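Local coordinates for hypothetical protein Atu2648 (Agrobacterium tumefaciens str. C58, PDB 1ZCE) that is of unknown function but has the PUA-like fold of EVE proteins, and so may bind RNA or modified nucleic acids, at residues 63-68 against 86-91; 7-12 against 50-55; 90-95 against 137-142. One frame throughout, in Å; residues are numbered along the deposited sequence.

Interaction 1. Residues 63-68 against 86-91; sequences GIVEVC and VDIRAV
The beta hairpin of strands 60-73 and 84-99 joins E66 and R89 as an antiparallel hydrogen-bonded pair, flanked by the non-hydrogen-bonded pairs V65-A90 and V67-I88. E66 N reaches R89 O and R89 N reaches E66 O, both at 2.9 Å. Above this pair the two side chains form a salt bridge, R89 NE to E66 OE1 at 2.8 Å. Both side chains leave between backbone N and carbonyl carbon (chi1 67° for E66) and then run extended, which brings their charged ends together. The bond is bent, 135° at the hydrogen, with the carboxylate and guanidinium planes 45° apart; OE1 is met on its anti side but from out of the carboxylate plane. C68 CB lies over one guanidinium face, 3.5 Å from R89 NE, while V91 CG2 packs 3.6 Å from E66 CB. One water joins E66 OE1 to A90 O, another V67 O to R89 NH1. Long charged chains suit this partly exposed face, and branched apolar ones the buried face, where V65 CG2 meets I88 CD1 at 4.1 Å. There V65, V67 and I88 pack on Y7 of strand 4-9, and V65 touches W16 of helix 16-22.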
# COMPACT_ATOMS: atom_id res chain seq x y z
N GLY A 63 7.13 -3.21 3.93
CA GLY A 63 7.89 -2.62 2.84
C GLY A 63 7.23 -1.42 2.22
O GLY A 63 6.09 -1.06 2.55
N ILE A 64 7.97 -0.77 1.33
CA ILE A 64 7.47 0.39 0.61
C ILE A 64 7.43 0.03 -0.88
O ILE A 64 8.34 -0.60 -1.41
CB ILE A 64 8.39 1.60 0.82
CG1 ILE A 64 8.33 2.03 2.29
CG2 ILE A 64 7.97 2.75 -0.10
CD1 ILE A 64 9.19 3.24 2.63
N VAL A 65 6.34 0.44 -1.53
CA VAL A 65 6.16 0.19 -2.95
C VAL A 65 5.89 1.51 -3.66
O VAL A 65 5.74 2.55 -3.04
CB VAL A 65 4.95 -0.73 -3.22
CG1 VAL A 65 5.22 -2.12 -2.65
CG2 VAL A 65 3.69 -0.14 -2.60
N GLU A 66 5.85 1.43 -4.99
CA GLU A 66 5.55 2.59 -5.81
C GLU A 66 4.66 2.15 -6.96
O GLU A 66 4.69 0.99 -7.39
CB GLU A 66 6.83 3.22 -6.36
CG GLU A 66 7.58 2.35 -7.36
CD GLU A 66 8.89 2.98 -7.82
OE1 GLU A 66 9.61 2.34 -8.61
OE2 GLU A 66 9.19 4.11 -7.38
N VAL A 67 3.85 3.08 -7.44
CA VAL A 67 2.95 2.80 -8.55
C VAL A 67 3.76 2.81 -9.84
O VAL A 67 4.50 3.76 -10.10
CB VAL A 67 1.84 3.88 -8.62
CG1 VAL A 67 1.01 3.69 -9.86
CG2 VAL A 67 0.96 3.80 -7.37
N CYS A 68 3.65 1.75 -10.64
CA CYS A 68 4.39 1.70 -11.90
C CYS A 68 3.48 1.63 -13.13
O CYS A 68 3.96 1.54 -14.26
CB CYS A 68 5.39 0.55 -11.90
SG CYS A 68 4.74 -1.08 -11.48
N VAL A 86 -4.16 -0.33 -10.42
CA VAL A 86 -2.81 0.08 -10.78
C VAL A 86 -1.92 -1.15 -10.68
O VAL A 86 -2.37 -2.25 -10.33
CB VAL A 86 -2.24 1.15 -9.81
CG1 VAL A 86 -3.01 2.45 -9.94
CG2 VAL A 86 -2.29 0.65 -8.37
N ASP A 87 -0.65 -0.95 -11.02
CA ASP A 87 0.38 -1.98 -10.90
C ASP A 87 1.34 -1.34 -9.90
O ASP A 87 1.56 -0.13 -9.96
CB ASP A 87 1.14 -2.19 -12.21
CG ASP A 87 0.36 -2.98 -13.24
OD1 ASP A 87 -0.87 -3.07 -13.14
OD2 ASP A 87 1.01 -3.49 -14.18
N ILE A 88 1.91 -2.13 -8.99
CA ILE A 88 2.86 -1.59 -8.03
C ILE A 88 4.13 -2.44 -8.03
O ILE A 88 4.11 -3.60 -8.44
CB ILE A 88 2.30 -1.55 -6.58
CG1 ILE A 88 1.93 -2.96 -6.11
CG2 ILE A 88 1.09 -0.63 -6.51
CD1 ILE A 88 1.53 -3.03 -4.63
N ARG A 89 5.23 -1.85 -7.57
CA ARG A 89 6.49 -2.57 -7.49
C ARG A 89 7.25 -2.19 -6.22
O ARG A 89 7.05 -1.11 -5.67
CB ARG A 89 7.37 -2.30 -8.72
CG ARG A 89 7.76 -0.85 -8.92
CD ARG A 89 8.48 -0.71 -10.26
NE ARG A 89 8.69 0.67 -10.66
CZ ARG A 89 9.10 1.04 -11.87
NH1 ARG A 89 9.27 2.32 -12.16
NH2 ARG A 89 9.33 0.12 -12.80
N ALA A 90 8.11 -3.09 -5.77
CA ALA A 90 8.87 -2.85 -4.56
C ALA A 90 9.89 -1.72 -4.72
O ALA A 90 10.46 -1.52 -5.79
CB ALA A 90 9.59 -4.12 -4.15
N VAL A 91 10.07 -0.96 -3.64
CA VAL A 91 11.04 0.12 -3.61
C VAL A 91 12.12 -0.29 -2.61
O VAL A 91 13.31 -0.30 -2.93
CB VAL A 91 10.41 1.46 -3.18
CG1 VAL A 91 11.49 2.52 -3.02
CG2 VAL A 91 9.40 1.92 -4.22
O HOH W 1 11.45 0.60 -7.53
O HOH W 2 7.50 4.00 -10.68

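Interaction 2. Residues 7-12 against 50-55; sequences YKSEPF and GFFYHS
P11 and H54 meet where two parallel strands run out: P11 CB stands 3.8 Å from the centroid of the imidazole, only 2° off the ring normal, a CH-pi contact centred on one face. A proline offers a compact, rigid ring presenting C-H groups. Beside it S9 CB touches F52 CZ at 3.6 Å; F52 CG lies anti to the backbone N (chi1 -170°), which carries the ring end to the serine. K8 CG lies 4.0 Å from Y53 CD1, the lysine and tyrosine running side by side in the same direction. At the other end G50 sits by the tyrosine ring, its CA 4.0 Å from Y7 CE1; a residue without a side chain suits this spot, since a CB would collide with the ring.

The backbone sets this register. Y7 N bonds F51 O at 2.8 Å and Y53 N bonds Y7 O; S9 N then donates to Y53 O. The last rung, S55 N to S9 O at 3.0 Å, differs, for its donor stands 55° out of the carbonyl plane. A water bridges E10 OE1 and S55 OG.

Further out, H54 NE2 is hydrogen-bonded to W16 N and S9 OG to W14 O, tying both to the chain entering helix 16-22. W29 meets Y7 edge-to-face. Strands 4-9 and 49-54 form the parallel pair within the otherwise antiparallel mixed sheet of this PUA-related EVE domain.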
# COMPACT_ATOMS: atom_id res chain seq x y z
N TYR A 7 -1.39 -0.52 0.93
CA TYR A 7 -2.00 -1.66 0.26
C TYR A 7 -1.97 -2.86 1.18
O TYR A 7 -0.90 -3.26 1.65
CB TYR A 7 -1.23 -2.02 -1.03
CG TYR A 7 -0.90 -0.84 -1.91
CD1 TYR A 7 0.13 0.04 -1.58
CD2 TYR A 7 -1.63 -0.59 -3.07
CE1 TYR A 7 0.42 1.14 -2.37
CE2 TYR A 7 -1.35 0.52 -3.87
CZ TYR A 7 -0.33 1.38 -3.51
OH TYR A 7 -0.06 2.51 -4.26
N LYS A 8 -3.13 -3.43 1.45
CA LYS A 8 -3.20 -4.62 2.29
C LYS A 8 -3.02 -5.85 1.40
O LYS A 8 -3.60 -5.93 0.32
CB LYS A 8 -4.55 -4.71 3.01
CG LYS A 8 -4.81 -3.62 4.03
CD LYS A 8 -6.05 -3.94 4.84
CE LYS A 8 -6.26 -2.96 5.98
NZ LYS A 8 -7.43 -3.33 6.82
N SER A 9 -2.22 -6.80 1.86
CA SER A 9 -2.00 -8.03 1.11
C SER A 9 -1.84 -9.17 2.10
O SER A 9 -1.06 -9.07 3.05
CB SER A 9 -0.73 -7.89 0.25
OG SER A 9 -0.61 -8.96 -0.68
N GLU A 10 -2.58 -10.25 1.91
CA GLU A 10 -2.49 -11.41 2.80
C GLU A 10 -1.28 -12.21 2.36
O GLU A 10 -1.24 -12.71 1.24
CB GLU A 10 -3.76 -12.25 2.71
CG GLU A 10 -5.00 -11.48 3.10
CD GLU A 10 -6.25 -12.33 3.06
OE1 GLU A 10 -7.34 -11.79 3.37
OE2 GLU A 10 -6.16 -13.53 2.73
N PRO A 11 -0.28 -12.36 3.24
CA PRO A 11 0.94 -13.10 2.89
C PRO A 11 0.76 -14.52 2.35
O PRO A 11 1.58 -14.99 1.57
CB PRO A 11 1.76 -13.05 4.18
CG PRO A 11 0.72 -12.95 5.25
CD PRO A 11 -0.28 -11.99 4.67
N PHE A 12 -0.32 -15.18 2.74
CA PHE A 12 -0.60 -16.53 2.27
C PHE A 12 -0.90 -16.49 0.77
O PHE A 12 -0.59 -17.43 0.04
CB PHE A 12 -1.79 -17.11 3.05
CG PHE A 12 -2.06 -18.56 2.75
CD1 PHE A 12 -2.76 -18.94 1.61
CD2 PHE A 12 -1.61 -19.55 3.62
CE1 PHE A 12 -3.00 -20.28 1.34
CE2 PHE A 12 -1.85 -20.89 3.36
CZ PHE A 12 -2.55 -21.26 2.22
N GLY A 50 3.89 4.01 -1.22
CA GLY A 50 2.93 3.48 -0.28
C GLY A 50 3.48 2.32 0.53
O GLY A 50 4.58 1.81 0.27
N PHE A 51 2.70 1.91 1.52
CA PHE A 51 3.09 0.81 2.39
C PHE A 51 2.51 -0.50 1.93
O PHE A 51 1.37 -0.57 1.47
CB PHE A 51 2.62 1.06 3.83
CG PHE A 51 3.27 2.22 4.51
CD1 PHE A 51 4.66 2.38 4.46
CD2 PHE A 51 2.52 3.13 5.23
CE1 PHE A 51 5.28 3.43 5.13
CE2 PHE A 51 3.13 4.19 5.90
CZ PHE A 51 4.51 4.34 5.85
N PHE A 52 3.31 -1.55 2.05
CA PHE A 52 2.87 -2.90 1.72
C PHE A 52 2.64 -3.46 3.13
O PHE A 52 3.57 -3.59 3.93
CB PHE A 52 3.96 -3.67 0.98
CG PHE A 52 3.51 -4.99 0.41
CD1 PHE A 52 3.44 -6.13 1.21
CD2 PHE A 52 3.18 -5.10 -0.94
CE1 PHE A 52 3.05 -7.37 0.67
CE2 PHE A 52 2.78 -6.33 -1.49
CZ PHE A 52 2.72 -7.46 -0.69
N TYR A 53 1.38 -3.75 3.44
CA TYR A 53 0.97 -4.23 4.75
C TYR A 53 0.41 -5.63 4.70
O TYR A 53 -0.49 -5.92 3.91
CB TYR A 53 -0.10 -3.27 5.31
CG TYR A 53 -0.73 -3.70 6.61
CD1 TYR A 53 -1.92 -4.43 6.63
CD2 TYR A 53 -0.15 -3.36 7.83
CE1 TYR A 53 -2.52 -4.81 7.83
CE2 TYR A 53 -0.74 -3.74 9.04
CZ TYR A 53 -1.92 -4.46 9.03
OH TYR A 53 -2.48 -4.83 10.23
N HIS A 54 0.97 -6.51 5.52
CA HIS A 54 0.49 -7.89 5.57
C HIS A 54 -0.77 -7.94 6.43
O HIS A 54 -0.74 -7.65 7.62
CB HIS A 54 1.56 -8.81 6.15
CG HIS A 54 2.58 -9.26 5.14
ND1 HIS A 54 3.76 -9.87 5.50
CD2 HIS A 54 2.58 -9.20 3.79
CE1 HIS A 54 4.45 -10.17 4.42
NE2 HIS A 54 3.76 -9.78 3.36
N SER A 55 -1.88 -8.30 5.79
CA SER A 55 -3.17 -8.38 6.47
C SER A 55 -3.57 -9.83 6.71
O SER A 55 -3.06 -10.74 6.06
CB SER A 55 -4.24 -7.67 5.64
OG SER A 55 -4.30 -8.22 4.34
O HOH W 3 -7.05 -9.01 4.57

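Interaction 3. Residues 90-95 against 137-142; sequences AVCDMP and GGLANP
L139 and P95 make the close part of this contact, where the loop after helix 127-136 meets a corner of strand 84-99. The two side chains cross at about a right angle, with L139 CG 3.5 Å from P95 CD. The leucine's CD1 turns to selenomethionine M94, 3.9 Å from its SE, and reaches C92 SG at 4.1 Å. M94 leaves its backbone with CG anti to N (chi1 -179°) and then bends at chi2 and chi3, bringing SE to 3.6 Å from G137 CA. Glycine fits here because a CB would run into the selenium. G138, with positive phi, is the C' residue of a Schellman motif closing the helix; a CB there would also strike P95. G137 shares a backbone hydrogen bond with Q96 just beyond the corner.

The packing is looser at exposed G138, whose O lies 3.9 Å from P95 CG; P95 itself is packed on one side and exposed on the other. On the inner side M94 is buried against F51 and V61.

No hydrogen bond joins the two segments, and P95 has no N-H to give G137 O, which lies 3.2 Å from P95 CB. The join rests on van der Waals packing, including the proline ring against the G137 carbonyl, and is largely hydrophobic and undirected.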
# COMPACT_ATOMS: atom_id res chain seq x y z
N ALA A 90 8.11 -3.09 -5.77
CA ALA A 90 8.87 -2.85 -4.56
C ALA A 90 9.89 -1.72 -4.72
O ALA A 90 10.46 -1.52 -5.79
CB ALA A 90 9.59 -4.12 -4.15
N VAL A 91 10.07 -0.96 -3.64
CA VAL A 91 11.04 0.12 -3.61
C VAL A 91 12.12 -0.29 -2.61
O VAL A 91 13.31 -0.30 -2.93
CB VAL A 91 10.41 1.46 -3.18
CG1 VAL A 91 11.49 2.52 -3.02
CG2 VAL A 91 9.40 1.92 -4.22
N CYS A 92 11.71 -0.64 -1.40
CA CYS A 92 12.65 -1.06 -0.37
C CYS A 92 11.92 -1.71 0.80
O CYS A 92 10.71 -1.52 0.98
CB CYS A 92 13.46 0.13 0.14
SG CYS A 92 12.48 1.39 1.01
N ASP A 93 12.64 -2.49 1.59
CA ASP A 93 12.04 -3.14 2.75
C ASP A 93 11.92 -2.10 3.85
O ASP A 93 12.57 -1.05 3.80
CB ASP A 93 12.94 -4.27 3.27
CG ASP A 93 13.31 -5.26 2.19
OD1 ASP A 93 12.39 -5.82 1.55
OD2 ASP A 93 14.52 -5.49 1.99
N MSE A 94 11.08 -2.38 4.83
CA MSE A 94 10.96 -1.50 5.98
C MSE A 94 11.98 -2.16 6.90
O MSE A 94 11.80 -3.31 7.30
CB MSE A 94 9.56 -1.58 6.59
CG MSE A 94 9.37 -0.65 7.79
SE MSE A 94 9.58 1.21 7.34
CE MSE A 94 7.81 1.51 6.65
N PRO A 95 13.09 -1.47 7.22
CA PRO A 95 14.14 -2.01 8.10
C PRO A 95 13.60 -2.80 9.28
O PRO A 95 14.00 -3.95 9.51
CB PRO A 95 14.89 -0.76 8.52
CG PRO A 95 14.85 0.06 7.26
CD PRO A 95 13.40 -0.08 6.82
N GLY A 137 9.76 2.52 11.57
CA GLY A 137 10.33 1.39 10.86
C GLY A 137 11.80 1.51 10.50
O GLY A 137 12.32 0.66 9.78
N GLY A 138 12.45 2.56 10.98
CA GLY A 138 13.87 2.74 10.70
C GLY A 138 14.25 3.52 9.46
O GLY A 138 15.40 3.46 9.02
N LEU A 139 13.30 4.24 8.87
CA LEU A 139 13.57 5.03 7.67
C LEU A 139 13.44 6.53 7.91
O LEU A 139 12.33 7.07 7.90
CB LEU A 139 12.64 4.62 6.53
CG LEU A 139 12.92 3.28 5.85
CD1 LEU A 139 11.90 3.07 4.74
CD2 LEU A 139 14.33 3.28 5.27
N ALA A 140 14.57 7.19 8.12
CA ALA A 140 14.62 8.63 8.37
C ALA A 140 14.06 9.42 7.19
O ALA A 140 12.98 10.01 7.29
CB ALA A 140 16.05 9.05 8.65
N ASN A 141 14.79 9.43 6.08
CA ASN A 141 14.37 10.13 4.86
C ASN A 141 13.90 9.10 3.84
O ASN A 141 14.62 8.76 2.91
CB ASN A 141 15.53 10.94 4.27
CG ASN A 141 15.78 12.23 5.02
OD1 ASN A 141 14.90 13.09 5.11
ND2 ASN A 141 16.99 12.38 5.55
N PRO A 142 12.66 8.61 4.00
CA PRO A 142 12.07 7.60 3.11
C PRO A 142 11.78 8.08 1.69
O PRO A 142 11.81 9.27 1.40
CB PRO A 142 10.80 7.20 3.85
CG PRO A 142 10.37 8.50 4.43
CD PRO A 142 11.67 9.05 5.00

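How the interactions relate
From the N terminus, strand 4-9 waits through helices 16-22 and 35-42 until strand 49-54 returns beside it, closing interaction 2. A short connection leads into strand 60-73, and interaction 1 closes the shorter hairpin loop with strand 84-99. Interaction 3 opens on that same strand and closes a longer loop after helix 127-136. Interaction 2 is thus complete before the other two begin, while interactions 1 and 3 overlap at A90 and V91. The classic bulge at V91 and C92, opposite I64, lies where they adjoin. Probable hydrogen bonds V65 N to G50 O and F52 N to G63 O join interactions 1 and 2 into one sheet, and F51 touches M94 between interactions 2 and 3.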